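Local coordinates for protein polyhedrin (Operophtera brumata cypovirus 19, PDB 5A99) that builds the crystalline polyhedra of an insect cypovirus, the occlusion-body microcrystals that probably enclose and protect virus particles, at residues I33-V38 and F111-Q116; Q65-N70 and G104-V109; G153-P158 and W168-K173. All blocks are in the same frame, centred on the assembly; numbering follows the deposited sequence.

Contact 1: I33-V38 and F111-Q116; sequences IYAHLV and FQFIVQ
A first torsion of 179° in Phe113 places CG trans to its own amide nitrogen, and the ring thereby reaches the facing strand, with CD1 3.4 Å from His36 O and CE1 4.2 Å from Ala35 CB. In His36 the first torsion (-82°) keeps CG beside the backbone N, and the ring presents its edge to Ile114 O, which lies near the ring plane. A water in that plane bridges the two, 2.6 Å from His36 ND1 and 2.9 Å from Ile114 O, to which it donates.

Between these two faces run the antiparallel strands 33-40 and 110-116, neighbours inside the sheet and flanked by strands 46-53 and 164-173. Tyr34-Gln116, His36-Ile114 and Val38-Gln112 are hydrogen-bonded pairs with side chains on one face; the non-hydrogen-bonded pairs Ala35-Val115 and Leu37-Phe113 point to the opposite one. The nearly straight His36 N to Ile114 O bond measures 2.7 Å (171° at hydrogen). On the Phe113 face, Leu37 CD1 packs 4.3 Å from Phe111 CB.

His36 NE2 bonds to Tyr232 OH of the same chain. The imidazole is therefore held through both nitrogens, which should fix its rotation, and the buried Ile114 carbonyl is satisfied by two donors, an amide and a water.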
ATOM      1  N   ILE A  33      11.841  13.921  -3.454  1.00  9.86           N
ATOM      2  CA  ILE A  33      11.611  14.471  -2.134  1.00 10.84           C
ATOM      3  C   ILE A  33      11.642  13.285  -1.189  1.00 12.35           C
ATOM      4  O   ILE A  33      11.305  12.147  -1.566  1.00  8.84           O
ATOM      5  CB  ILE A  33      10.293  15.278  -2.006  1.00 10.05           C
ATOM      6  CG1 ILE A  33       9.098  14.455  -2.465  1.00 13.63           C
ATOM      7  CG2 ILE A  33      10.382  16.565  -2.796  1.00 12.81           C
ATOM      8  CD1 ILE A  33       7.763  15.169  -2.271  1.00 12.13           C
ATOM      9  N   TYR A  34      12.089  13.554   0.030  1.00 11.32           N
ATOM     10  CA  TYR A  34      12.313  12.505   1.012  1.00 11.00           C
ATOM     11  C   TYR A  34      11.600  12.841   2.307  1.00 12.61           C
ATOM     12  O   TYR A  34      11.523  14.006   2.720  1.00  9.91           O
ATOM     13  CB  TYR A  34      13.817  12.305   1.277  1.00 10.09           C
ATOM     14  CG  TYR A  34      14.591  11.897   0.058  1.00 10.27           C
ATOM     15  CD1 TYR A  34      14.605  10.576  -0.368  1.00 11.44           C
ATOM     16  CD2 TYR A  34      15.305  12.832  -0.679  1.00 14.28           C
ATOM     17  CE1 TYR A  34      15.301  10.203  -1.490  1.00 11.58           C
ATOM     18  CE2 TYR A  34      16.006  12.465  -1.797  1.00  7.89           C
ATOM     19  CZ  TYR A  34      16.013  11.148  -2.192  1.00 10.14           C
ATOM     20  OH  TYR A  34      16.713  10.784  -3.311  1.00  9.98           O
ATOM     21  N   ALA A  35      11.074  11.793   2.928  1.00  9.05           N
ATOM     22  CA  ALA A  35      10.437  11.878   4.226  1.00 10.74           C
ATOM     23  C   ALA A  35      10.945  10.722   5.092  1.00  8.92           C
ATOM     24  O   ALA A  35      10.726   9.551   4.773  1.00  9.53           O
ATOM     25  CB  ALA A  35       8.927  11.822   4.077  1.00  9.34           C
ATOM     26  N   HIS A  36      11.631  11.066   6.176  1.00  6.19           N
ATOM     27  CA  HIS A  36      12.160  10.074   7.104  1.00  9.35           C
ATOM     28  C   HIS A  36      11.384  10.096   8.400  1.00  9.76           C
ATOM     29  O   HIS A  36      11.201  11.151   9.006  1.00  8.18           O
ATOM     30  CB  HIS A  36      13.621  10.355   7.429  1.00  8.15           C
ATOM     31  CG  HIS A  36      14.585   9.857   6.399  1.00 11.30           C
ATOM     32  ND1 HIS A  36      15.050  10.651   5.378  1.00 11.08           N
ATOM     33  CD2 HIS A  36      15.192   8.654   6.249  1.00 10.00           C
ATOM     34  CE1 HIS A  36      15.894   9.959   4.632  1.00 11.28           C
ATOM     35  NE2 HIS A  36      15.989   8.740   5.133  1.00  7.42           N
ATOM     36  N   LEU A  37      10.940   8.925   8.832  1.00 11.69           N
ATOM     37  CA  LEU A  37      10.398   8.788  10.161  1.00 12.62           C
ATOM     38  C   LEU A  37      11.423   7.988  10.955  1.00 10.59           C
ATOM     39  O   LEU A  37      11.673   6.813  10.670  1.00  9.28           O
ATOM     40  CB  LEU A  37       9.035   8.097  10.124  1.00  9.44           C
ATOM     41  CG  LEU A  37       8.375   7.848  11.482  1.00 14.40           C
ATOM     42  CD1 LEU A  37       8.305   9.116  12.317  1.00 13.84           C
ATOM     43  CD2 LEU A  37       6.975   7.244  11.283  1.00 14.74           C
ATOM     44  N   VAL A  38      12.050   8.654  11.914  1.00 12.52           N
ATOM     45  CA  VAL A  38      13.107   8.042  12.702  1.00 12.20           C
ATOM     46  C   VAL A  38      12.561   7.758  14.084  1.00 12.14           C
ATOM     47  O   VAL A  38      12.091   8.660  14.773  1.00 12.41           O
ATOM     48  CB  VAL A  38      14.321   8.963  12.828  1.00 10.69           C
ATOM     49  CG1 VAL A  38      15.470   8.260  13.606  1.00  8.29           C
ATOM     50  CG2 VAL A  38      14.770   9.413  11.464  1.00  8.97           C
ATOM     51  N   PHE A 111      10.561  10.338  18.432  1.00 10.56           N
ATOM     52  CA  PHE A 111      10.707  10.327  16.985  1.00 14.41           C
ATOM     53  C   PHE A 111      11.399  11.594  16.472  1.00 12.39           C
ATOM     54  O   PHE A 111      11.434  12.631  17.149  1.00 10.52           O
ATOM     55  CB  PHE A 111       9.317  10.224  16.333  1.00 16.24           C
ATOM     56  CG  PHE A 111       8.518  11.496  16.427  1.00 16.21           C
ATOM     57  CD1 PHE A 111       8.687  12.504  15.489  1.00 19.16           C
ATOM     58  CD2 PHE A 111       7.622  11.703  17.469  1.00 18.60           C
ATOM     59  CE1 PHE A 111       7.974  13.689  15.586  1.00 10.66           C
ATOM     60  CE2 PHE A 111       6.896  12.895  17.560  1.00 11.33           C
ATOM     61  CZ  PHE A 111       7.076  13.878  16.610  1.00 12.22           C
ATOM     62  N   GLN A 112      11.952  11.497  15.267  1.00  9.85           N
ATOM     63  CA  GLN A 112      12.335  12.673  14.495  1.00 11.01           C
ATOM     64  C   GLN A 112      11.791  12.505  13.075  1.00  7.57           C
ATOM     65  O   GLN A 112      12.001  11.469  12.427  1.00 10.26           O
ATOM     66  CB  GLN A 112      13.857  12.888  14.486  1.00 10.35           C
ATOM     67  CG  GLN A 112      14.306  13.960  13.485  1.00  7.00           C
ATOM     68  CD  GLN A 112      15.762  14.406  13.642  1.00 13.01           C
ATOM     69  OE1 GLN A 112      16.169  15.428  13.085  1.00 10.52           O
ATOM     70  NE2 GLN A 112      16.554  13.627  14.361  1.00 15.23           N
ATOM     71  N   PHE A 113      11.056  13.509  12.611  1.00 12.38           N
ATOM     72  CA  PHE A 113      10.492  13.488  11.265  1.00 10.07           C
ATOM     73  C   PHE A 113      11.238  14.519  10.431  1.00  9.06           C
ATOM     74  O   PHE A 113      11.344  15.682  10.827  1.00  8.48           O
ATOM     75  CB  PHE A 113       8.991  13.786  11.335  1.00  9.14           C
ATOM     76  CG  PHE A 113       8.305  13.822   9.999  1.00  5.24           C
ATOM     77  CD1 PHE A 113       8.226  12.682   9.210  1.00  8.90           C
ATOM     78  CD2 PHE A 113       7.722  14.991   9.533  1.00 10.27           C
ATOM     79  CE1 PHE A 113       7.573  12.708   7.982  1.00 11.92           C
ATOM     80  CE2 PHE A 113       7.069  15.021   8.306  1.00  6.41           C
ATOM     81  CZ  PHE A 113       7.003  13.874   7.532  1.00  9.30           C
ATOM     82  N   ILE A 114      11.789  14.074   9.302  1.00 10.42           N
ATOM     83  CA  ILE A 114      12.586  14.930   8.431  1.00 10.02           C
ATOM     84  C   ILE A 114      12.120  14.852   6.988  1.00 10.19           C
ATOM     85  O   ILE A 114      12.009  13.768   6.407  1.00  6.62           O
ATOM     86  CB  ILE A 114      14.095  14.565   8.469  1.00 15.26           C
ATOM     87  CG1 ILE A 114      14.600  14.525   9.911  1.00 13.16           C
ATOM     88  CG2 ILE A 114      14.916  15.575   7.660  1.00 13.64           C
ATOM     89  CD1 ILE A 114      15.835  13.698  10.084  1.00 13.85           C
ATOM     90  N   VAL A 115      11.843  16.022   6.421  1.00  8.86           N
ATOM     91  CA  VAL A 115      11.523  16.145   5.012  1.00  8.18           C
ATOM     92  C   VAL A 115      12.678  16.881   4.345  1.00  8.14           C
ATOM     93  O   VAL A 115      13.241  17.813   4.906  1.00  9.86           O
ATOM     94  CB  VAL A 115      10.197  16.897   4.782  1.00 14.47           C
ATOM     95  CG1 VAL A 115       9.037  16.092   5.362  1.00  6.84           C
ATOM     96  CG2 VAL A 115      10.252  18.293   5.387  1.00 12.40           C
ATOM     97  N   GLN A 116      13.056  16.408   3.169  1.00  9.81           N
ATOM     98  CA  GLN A 116      14.198  16.945   2.446  1.00  8.88           C
ATOM     99  C   GLN A 116      13.915  16.989   0.955  1.00  6.81           C
ATOM    100  O   GLN A 116      13.257  16.105   0.414  1.00 10.89           O
ATOM    101  CB  GLN A 116      15.440  16.090   2.702  1.00  8.39           C
ATOM    102  CG  GLN A 116      16.672  16.564   1.945  1.00  8.83           C
ATOM    103  CD  GLN A 116      17.908  15.688   2.211  1.00 11.71           C
ATOM    104  OE1 GLN A 116      18.167  15.288   3.344  1.00 17.77           O
ATOM    105  NE2 GLN A 116      18.675  15.409   1.166  1.00 16.47           N
TER
HETATM  106  O   HOH W   1      14.356  13.083   4.826  1.00 14.97           O

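Contact 2: Q65-N70 and G104-V109; sequences QLVLPN and GMNEPV
A type I beta turn, Gly104 to Glu107, in the loop between helix 81-92 and strand 110-116, docks through Asn106 against Val67, Leu68 and Pro69 of the loop before that helix. The turn is closed by Glu107 N donating to Gly104 O at 3.1 Å. Across the contact, Leu68 N donates to Asn106 O at 2.7 Å with 161° at the hydrogen, and the donor lies in the carbonyl plane.

Asn106 also uses its side chain. Its first torsion tucks CG back over the main chain, flanked by N and C (chi1 55°), and the amide comes alongside Val67, the two side chains pointing the same way, with ND2 3.7 Å from Val67 CB. The same ND2 donates to a water 2.7 Å away, which in turn donates to Pro69 O, also at 2.7 Å. The peptide bond before Pro69 is cis, and Pro69 CD lies 4.0 Å from Asn106 CB, the ring crossing that side chain at about a right angle.

Each loop is braced from within. Asn70 ND2 donates to Val67 O at 2.7 Å, nearly in line with the carbonyl. Gly104 N meets Glu107 OE1 at 2.7 Å, on the anti side of the carboxylate and 29° out of its plane, while OE2 is hydrogen-bonded to His182 ND1 and to Trp63 NE1.

Asn106 thus joins the loops twice, directly through its carbonyl and by way of water through its amide. With Glu107 tied at both oxygens, the turn that presents Asn106 is held by side-chain as well as backbone bonds.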
ATOM      1  N   GLN A  65       3.542  -1.375  12.766  1.00 13.49           N
ATOM      2  CA  GLN A  65       4.540  -1.067  11.765  1.00 12.36           C
ATOM      3  C   GLN A  65       5.560  -0.074  12.299  1.00 12.61           C
ATOM      4  O   GLN A  65       6.518   0.251  11.607  1.00 16.80           O
ATOM      5  CB  GLN A  65       3.854  -0.543  10.502  1.00 14.95           C
ATOM      6  CG  GLN A  65       2.835  -1.532   9.962  1.00 11.44           C
ATOM      7  CD  GLN A  65       1.927  -0.921   8.914  1.00 15.33           C
ATOM      8  OE1 GLN A  65       1.518   0.232   9.025  1.00 14.97           O
ATOM      9  NE2 GLN A  65       1.616  -1.692   7.885  1.00 17.33           N
ATOM     10  N   LEU A  66       5.360   0.382  13.541  1.00 17.70           N
ATOM     11  CA  LEU A  66       6.247   1.358  14.184  1.00 14.19           C
ATOM     12  C   LEU A  66       7.074   0.749  15.322  1.00 12.20           C
ATOM     13  O   LEU A  66       8.192   1.178  15.593  1.00 13.62           O
ATOM     14  CB  LEU A  66       5.431   2.539  14.729  1.00 12.17           C
ATOM     15  CG  LEU A  66       4.649   3.368  13.696  1.00 12.94           C
ATOM     16  CD1 LEU A  66       3.663   4.316  14.376  1.00 17.37           C
ATOM     17  CD2 LEU A  66       5.601   4.121  12.809  1.00 14.61           C
ATOM     18  N   VAL A  67       6.523  -0.244  15.998  1.00 13.58           N
ATOM     19  CA  VAL A  67       7.243  -0.891  17.084  1.00 14.50           C
ATOM     20  C   VAL A  67       8.420  -1.678  16.504  1.00 13.95           C
ATOM     21  O   VAL A  67       8.501  -1.886  15.291  1.00 14.77           O
ATOM     22  CB  VAL A  67       6.332  -1.841  17.868  1.00 11.79           C
ATOM     23  CG1 VAL A  67       5.203  -1.072  18.516  1.00 15.25           C
ATOM     24  CG2 VAL A  67       5.787  -2.943  16.961  1.00 11.40           C
ATOM     25  N   LEU A  68       9.339  -2.096  17.360  1.00 12.73           N
ATOM     26  CA  LEU A  68      10.357  -3.067  16.967  1.00 12.60           C
ATOM     27  C   LEU A  68      10.511  -4.106  18.080  1.00 11.86           C
ATOM     28  O   LEU A  68      10.794  -3.761  19.219  1.00 14.79           O
ATOM     29  CB  LEU A  68      11.694  -2.371  16.681  1.00 17.41           C
ATOM     30  CG  LEU A  68      12.738  -3.197  15.917  1.00 15.97           C
ATOM     31  CD1 LEU A  68      13.826  -2.277  15.335  1.00 14.14           C
ATOM     32  CD2 LEU A  68      13.362  -4.265  16.806  1.00 13.72           C
ATOM     33  N   PRO A  69      10.403  -5.393  17.742  1.00 16.15           N
ATOM     34  CA  PRO A  69      10.390  -5.923  16.379  1.00 11.85           C
ATOM     35  C   PRO A  69       9.041  -5.806  15.679  1.00 14.98           C
ATOM     36  O   PRO A  69       7.980  -5.654  16.312  1.00 10.14           O
ATOM     37  CB  PRO A  69      10.743  -7.400  16.587  1.00 17.35           C
ATOM     38  CG  PRO A  69      10.177  -7.717  17.932  1.00 11.45           C
ATOM     39  CD  PRO A  69      10.343  -6.467  18.753  1.00 10.25           C
ATOM     40  N   ASN A  70       9.096  -5.882  14.352  1.00 11.17           N
ATOM     41  CA  ASN A  70       7.898  -5.953  13.535  1.00 11.29           C
ATOM     42  C   ASN A  70       8.149  -6.868  12.339  1.00 16.04           C
ATOM     43  O   ASN A  70       9.251  -7.399  12.179  1.00 17.22           O
ATOM     44  CB  ASN A  70       7.454  -4.551  13.080  1.00 13.53           C
ATOM     45  CG  ASN A  70       8.493  -3.849  12.238  1.00 16.43           C
ATOM     46  OD1 ASN A  70       8.649  -4.137  11.044  1.00 13.84           O
ATOM     47  ND2 ASN A  70       9.193  -2.896  12.842  1.00 17.16           N
ATOM     48  N   GLY A 104       5.050  -1.370  26.011  1.00 15.79           N
ATOM     49  CA  GLY A 104       5.813  -2.459  25.442  1.00 10.65           C
ATOM     50  C   GLY A 104       7.272  -2.095  25.312  1.00 14.68           C
ATOM     51  O   GLY A 104       7.613  -0.949  25.004  1.00 12.52           O
ATOM     52  N   MET A 105       8.135  -3.075  25.564  1.00 16.43           N
ATOM     53  CA  MET A 105       9.559  -2.922  25.305  1.00 11.63           C
ATOM     54  C   MET A 105       9.785  -2.632  23.828  1.00 11.04           C
ATOM     55  O   MET A 105      10.800  -2.051  23.450  1.00 13.22           O
ATOM     56  CB  MET A 105      10.298  -4.197  25.693  1.00 14.89           C
ATOM     57  CG  MET A 105      10.311  -4.473  27.171  1.00 12.22           C
ATOM     58  SD  MET A 105      10.742  -3.001  28.131  1.00 11.21           S
ATOM     59  CE  MET A 105      10.982  -3.743  29.746  1.00 10.87           C
ATOM     60  N   ASN A 106       8.818  -3.024  22.999  1.00  9.13           N
ATOM     61  CA  ASN A 106       8.942  -2.886  21.550  1.00 14.18           C
ATOM     62  C   ASN A 106       8.578  -1.495  21.050  1.00 15.43           C
ATOM     63  O   ASN A 106       8.761  -1.197  19.876  1.00 15.02           O
ATOM     64  CB  ASN A 106       8.077  -3.943  20.827  1.00 10.52           C
ATOM     65  CG  ASN A 106       6.603  -3.898  21.254  1.00 12.85           C
ATOM     66  OD1 ASN A 106       6.272  -3.413  22.339  1.00 14.35           O
ATOM     67  ND2 ASN A 106       5.719  -4.425  20.404  1.00 13.99           N
ATOM     68  N   GLU A 107       8.058  -0.655  21.937  1.00 14.57           N
ATOM     69  CA  GLU A 107       7.545   0.658  21.540  1.00 17.92           C
ATOM     70  C   GLU A 107       8.615   1.746  21.559  1.00 13.30           C
ATOM     71  O   GLU A 107       9.500   1.738  22.408  1.00 14.49           O
ATOM     72  CB  GLU A 107       6.405   1.074  22.469  1.00 19.03           C
ATOM     73  CG  GLU A 107       5.170   0.175  22.413  1.00 14.65           C
ATOM     74  CD  GLU A 107       4.040   0.734  23.248  1.00 13.98           C
ATOM     75  OE1 GLU A 107       4.129   0.663  24.487  1.00 14.67           O
ATOM     76  OE2 GLU A 107       3.073   1.270  22.671  1.00 13.71           O
ATOM     77  N   PRO A 108       8.510   2.707  20.631  1.00 12.86           N
ATOM     78  CA  PRO A 108       9.474   3.801  20.492  1.00 14.30           C
ATOM     79  C   PRO A 108       9.329   4.813  21.624  1.00 15.05           C
ATOM     80  O   PRO A 108       8.235   5.023  22.152  1.00 17.38           O
ATOM     81  CB  PRO A 108       9.092   4.431  19.145  1.00 14.72           C
ATOM     82  CG  PRO A 108       7.623   4.167  19.018  1.00 16.24           C
ATOM     83  CD  PRO A 108       7.396   2.826  19.673  1.00 14.67           C
ATOM     84  N   VAL A 109      10.444   5.424  21.998  1.00 16.27           N
ATOM     85  CA  VAL A 109      10.449   6.449  23.023  1.00 12.33           C
ATOM     86  C   VAL A 109      10.099   7.809  22.436  1.00 14.08           C
ATOM     87  O   VAL A 109       9.405   8.619  23.051  1.00 11.41           O
ATOM     88  CB  VAL A 109      11.843   6.534  23.671  1.00 12.15           C
ATOM     89  CG1 VAL A 109      11.861   7.594  24.763  1.00 17.31           C
ATOM     90  CG2 VAL A 109      12.236   5.189  24.224  1.00 15.64           C
TER
HETATM   91  O   HOH W   2       6.424  -6.224  18.492  1.00  9.69           O

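Contact 3: G153-P158 and W168-K173; sequences GPLMRP and WSYVGK
Arg157 and Ser169 form a hydrogen-bonded pair of an antiparallel beta hairpin, strands 157-161 and 164-173, with strand 157-161 outermost in the sheet as formed within this chain; Pro158 and Trp168 follow as a non-hydrogen-bonded pair.

Two backbone bonds define the register, and their geometry differs. Arg157 N donates to Ser169 O at 2.9 Å, tilted only 16° from the carbonyl plane. The return bond, Ser169 N to Arg157 O, has the same length, but its donor sits 48° above the plane and so misses the lone-pair directions. Before Arg157 the chain leaves the strand: Met156 is loop and residues 153-155 form a short 3-10 segment.

Apolar packing carries the rest. Pro158 leans its CG to 3.8 Å from Trp168 CD1, and CB is equally near the same pyrrole side of the indole. Met156 crosses both Trp168 and Tyr170 at about a right angle: SD lies 3.9 Å from Trp168 CB, and CE lies 3.9 Å from Tyr170 CB. Leu155 runs alongside the phenol ring, with Leu155 CB 3.6 Å from Tyr170 CE1. Its CD1 comes close to the hydroxyl oxygen. The Leu155 carbonyl oxygen approaches the edge of that ring in its plane.

The polar ends turn to partners beyond the hairpin contact. Arg157 makes a salt bridge through NH1 to Asp245 OD1, and Ser169 OG is hydrogen-bonded to Gln112 OE1 on the next strand inward. The pairing is thereby tied both to the C-terminal tail and to the sheet interior.

A third torsion of 90° bends the Met156 thioether, and its CE methyl ends 3.3 Å from Trp168 O.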
ATOM      1  N   GLY A 153       4.966  22.590   9.436  1.00 10.80           N
ATOM      2  CA  GLY A 153       6.031  23.309   8.746  1.00 13.06           C
ATOM      3  C   GLY A 153       6.795  24.333   9.570  1.00 10.68           C
ATOM      4  O   GLY A 153       8.014  24.277   9.659  1.00 14.99           O
ATOM      5  N   PRO A 154       6.088  25.292  10.173  1.00 11.71           N
ATOM      6  CA  PRO A 154       6.785  26.371  10.888  1.00 11.69           C
ATOM      7  C   PRO A 154       7.404  25.908  12.208  1.00 11.31           C
ATOM      8  O   PRO A 154       8.341  26.530  12.700  1.00  9.36           O
ATOM      9  CB  PRO A 154       5.679  27.404  11.121  1.00 11.98           C
ATOM     10  CG  PRO A 154       4.426  26.603  11.206  1.00 14.03           C
ATOM     11  CD  PRO A 154       4.625  25.439  10.238  1.00 12.33           C
ATOM     12  N   LEU A 155       6.901  24.808  12.753  1.00 11.82           N
ATOM     13  CA  LEU A 155       7.439  24.258  13.988  1.00 13.13           C
ATOM     14  C   LEU A 155       8.741  23.514  13.742  1.00 12.65           C
ATOM     15  O   LEU A 155       9.428  23.110  14.684  1.00  8.78           O
ATOM     16  CB  LEU A 155       6.455  23.285  14.616  1.00 11.25           C
ATOM     17  CG  LEU A 155       5.045  23.793  14.890  1.00 18.43           C
ATOM     18  CD1 LEU A 155       4.313  22.732  15.700  1.00 18.33           C
ATOM     19  CD2 LEU A 155       5.057  25.165  15.610  1.00 14.24           C
ATOM     20  N   MET A 156       9.060  23.292  12.475  1.00  9.50           N
ATOM     21  CA  MET A 156      10.241  22.513  12.145  1.00 15.33           C
ATOM     22  C   MET A 156      11.481  23.393  12.179  1.00 11.22           C
ATOM     23  O   MET A 156      11.398  24.625  12.112  1.00 13.05           O
ATOM     24  CB  MET A 156      10.102  21.847  10.775  1.00 11.05           C
ATOM     25  CG  MET A 156       8.818  21.057  10.608  1.00 14.91           C
ATOM     26  SD  MET A 156       8.660  20.285   9.000  1.00 13.38           S
ATOM     27  CE  MET A 156       9.437  18.716   9.332  1.00 14.70           C
ATOM     28  N   ARG A 157      12.628  22.738  12.308  1.00 12.17           N
ATOM     29  CA  ARG A 157      13.910  23.413  12.318  1.00 15.32           C
ATOM     30  C   ARG A 157      14.694  22.953  11.109  1.00 12.57           C
ATOM     31  O   ARG A 157      14.995  21.764  10.956  1.00 11.23           O
ATOM     32  CB  ARG A 157      14.687  23.132  13.603  1.00 16.25           C
ATOM     33  CG  ARG A 157      14.120  23.842  14.826  1.00 15.38           C
ATOM     34  CD  ARG A 157      14.939  23.546  16.073  1.00 18.21           C
ATOM     35  NE  ARG A 157      16.323  24.010  15.961  1.00 15.13           N
ATOM     36  CZ  ARG A 157      17.392  23.276  16.275  1.00 19.69           C
ATOM     37  NH1 ARG A 157      17.244  22.033  16.704  1.00 14.77           N
ATOM     38  NH2 ARG A 157      18.614  23.783  16.164  1.00 12.61           N
ATOM     39  N   PRO A 158      15.015  23.900  10.233  1.00 10.44           N
ATOM     40  CA  PRO A 158      15.703  23.605   8.981  1.00 10.29           C
ATOM     41  C   PRO A 158      17.120  23.118   9.218  1.00 12.77           C
ATOM     42  O   PRO A 158      17.722  23.408  10.254  1.00 10.34           O
ATOM     43  CB  PRO A 158      15.733  24.957   8.267  1.00 13.62           C
ATOM     44  CG  PRO A 158      14.741  25.800   8.961  1.00 24.27           C
ATOM     45  CD  PRO A 158      14.731  25.333  10.372  1.00 17.69           C
ATOM     46  N   TRP A 168      14.122  19.794   6.701  1.00  9.04           N
ATOM     47  CA  TRP A 168      13.424  20.313   7.859  1.00 11.37           C
ATOM     48  C   TRP A 168      13.086  19.200   8.858  1.00 13.12           C
ATOM     49  O   TRP A 168      12.610  18.109   8.485  1.00 11.46           O
ATOM     50  CB  TRP A 168      12.160  21.040   7.403  1.00 11.49           C
ATOM     51  CG  TRP A 168      12.449  22.241   6.569  1.00 12.30           C
ATOM     52  CD1 TRP A 168      12.466  23.539   6.989  1.00 14.79           C
ATOM     53  CD2 TRP A 168      12.779  22.270   5.170  1.00  9.85           C
ATOM     54  NE1 TRP A 168      12.778  24.371   5.944  1.00 16.59           N
ATOM     55  CE2 TRP A 168      12.975  23.620   4.817  1.00 16.10           C
ATOM     56  CE3 TRP A 168      12.930  21.290   4.189  1.00 13.64           C
ATOM     57  CZ2 TRP A 168      13.309  24.016   3.522  1.00 16.85           C
ATOM     58  CZ3 TRP A 168      13.268  21.681   2.906  1.00 15.55           C
ATOM     59  CH2 TRP A 168      13.454  23.033   2.584  1.00 15.91           C
ATOM     60  N   SER A 169      13.316  19.495  10.134  1.00 12.88           N
ATOM     61  CA  SER A 169      13.210  18.491  11.180  1.00 13.34           C
ATOM     62  C   SER A 169      12.219  18.835  12.288  1.00 12.43           C
ATOM     63  O   SER A 169      12.177  19.963  12.788  1.00 10.73           O
ATOM     64  CB  SER A 169      14.592  18.262  11.789  1.00 13.80           C
ATOM     65  OG  SER A 169      14.499  17.570  13.012  1.00 10.05           O
ATOM     66  N   TYR A 170      11.455  17.825  12.679  1.00  8.03           N
ATOM     67  CA  TYR A 170      10.478  17.920  13.750  1.00 13.61           C
ATOM     68  C   TYR A 170      10.678  16.723  14.677  1.00 10.59           C
ATOM     69  O   TYR A 170      10.862  15.593  14.210  1.00  8.63           O
ATOM     70  CB  TYR A 170       9.073  17.898  13.151  1.00  7.42           C
ATOM     71  CG  TYR A 170       7.946  18.229  14.090  1.00  7.28           C
ATOM     72  CD1 TYR A 170       7.827  19.495  14.646  1.00 14.47           C
ATOM     73  CD2 TYR A 170       6.972  17.291  14.395  1.00  7.34           C
ATOM     74  CE1 TYR A 170       6.771  19.808  15.501  1.00 13.24           C
ATOM     75  CE2 TYR A 170       5.930  17.587  15.240  1.00  9.13           C
ATOM     76  CZ  TYR A 170       5.834  18.843  15.800  1.00 15.16           C
ATOM     77  OH  TYR A 170       4.783  19.136  16.641  1.00 13.66           O
ATOM     78  N   VAL A 171      10.654  16.968  15.987  1.00 10.65           N
ATOM     79  CA  VAL A 171      10.843  15.902  16.953  1.00 12.66           C
ATOM     80  C   VAL A 171       9.829  15.952  18.090  1.00 11.88           C
ATOM     81  O   VAL A 171       9.237  16.995  18.387  1.00 11.08           O
ATOM     82  CB  VAL A 171      12.283  15.905  17.551  1.00 14.21           C
ATOM     83  CG1 VAL A 171      13.327  15.987  16.445  1.00 15.49           C
ATOM     84  CG2 VAL A 171      12.480  17.054  18.531  1.00 13.86           C
ATOM     85  N   GLY A 172       9.644  14.813  18.742  1.00 14.08           N
ATOM     86  CA  GLY A 172       8.737  14.741  19.868  1.00 15.12           C
ATOM     87  C   GLY A 172       8.850  13.423  20.602  1.00 14.48           C
ATOM     88  O   GLY A 172       9.443  12.472  20.092  1.00 15.70           O
ATOM     89  N   LYS A 173       8.270  13.378  21.802  1.00 16.92           N
ATOM     90  CA  LYS A 173       8.270  12.185  22.639  1.00 13.90           C
ATOM     91  C   LYS A 173       6.910  11.492  22.647  1.00 16.99           C
ATOM     92  O   LYS A 173       5.854  12.141  22.720  1.00 16.86           O
ATOM     93  CB  LYS A 173       8.646  12.554  24.079  1.00 17.04           C
ATOM     94  CG  LYS A 173      10.092  13.017  24.272  1.00 20.91           C
ATOM     95  CD  LYS A 173      10.399  13.215  25.762  1.00 20.33           C
ATOM     96  CE  LYS A 173      11.801  13.730  26.008  1.00 37.83           C
ATOM     97  NZ  LYS A 173      12.027  14.036  27.460  1.00 34.54           N
TER

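Contacts 1 and 3 lie in the same antiparallel sheet, their centres about 10 Å apart, because strand 110-116 neighbours strand 164-173. A probable hydrogen bond from Phe113 N to Tyr170 O, 2.6 Å, joins them. Contact 2 sits at the end of this sheet, its centre about 18 Å from that of contact 1 and about 22 Å from that of contact 3. Leu66 CD2 meets Leu37 CD2 at 3.7 Å, which connects the loop pair to the strand pair, whereas contact 3 is touched only lightly, Val109 O lying 4.1 Å from Lys173 CB. In sequence, contact 2 is nested within contact 1, and contact 3 follows both. The crystal's ATP lies near the chain's N-terminal end, far from all three.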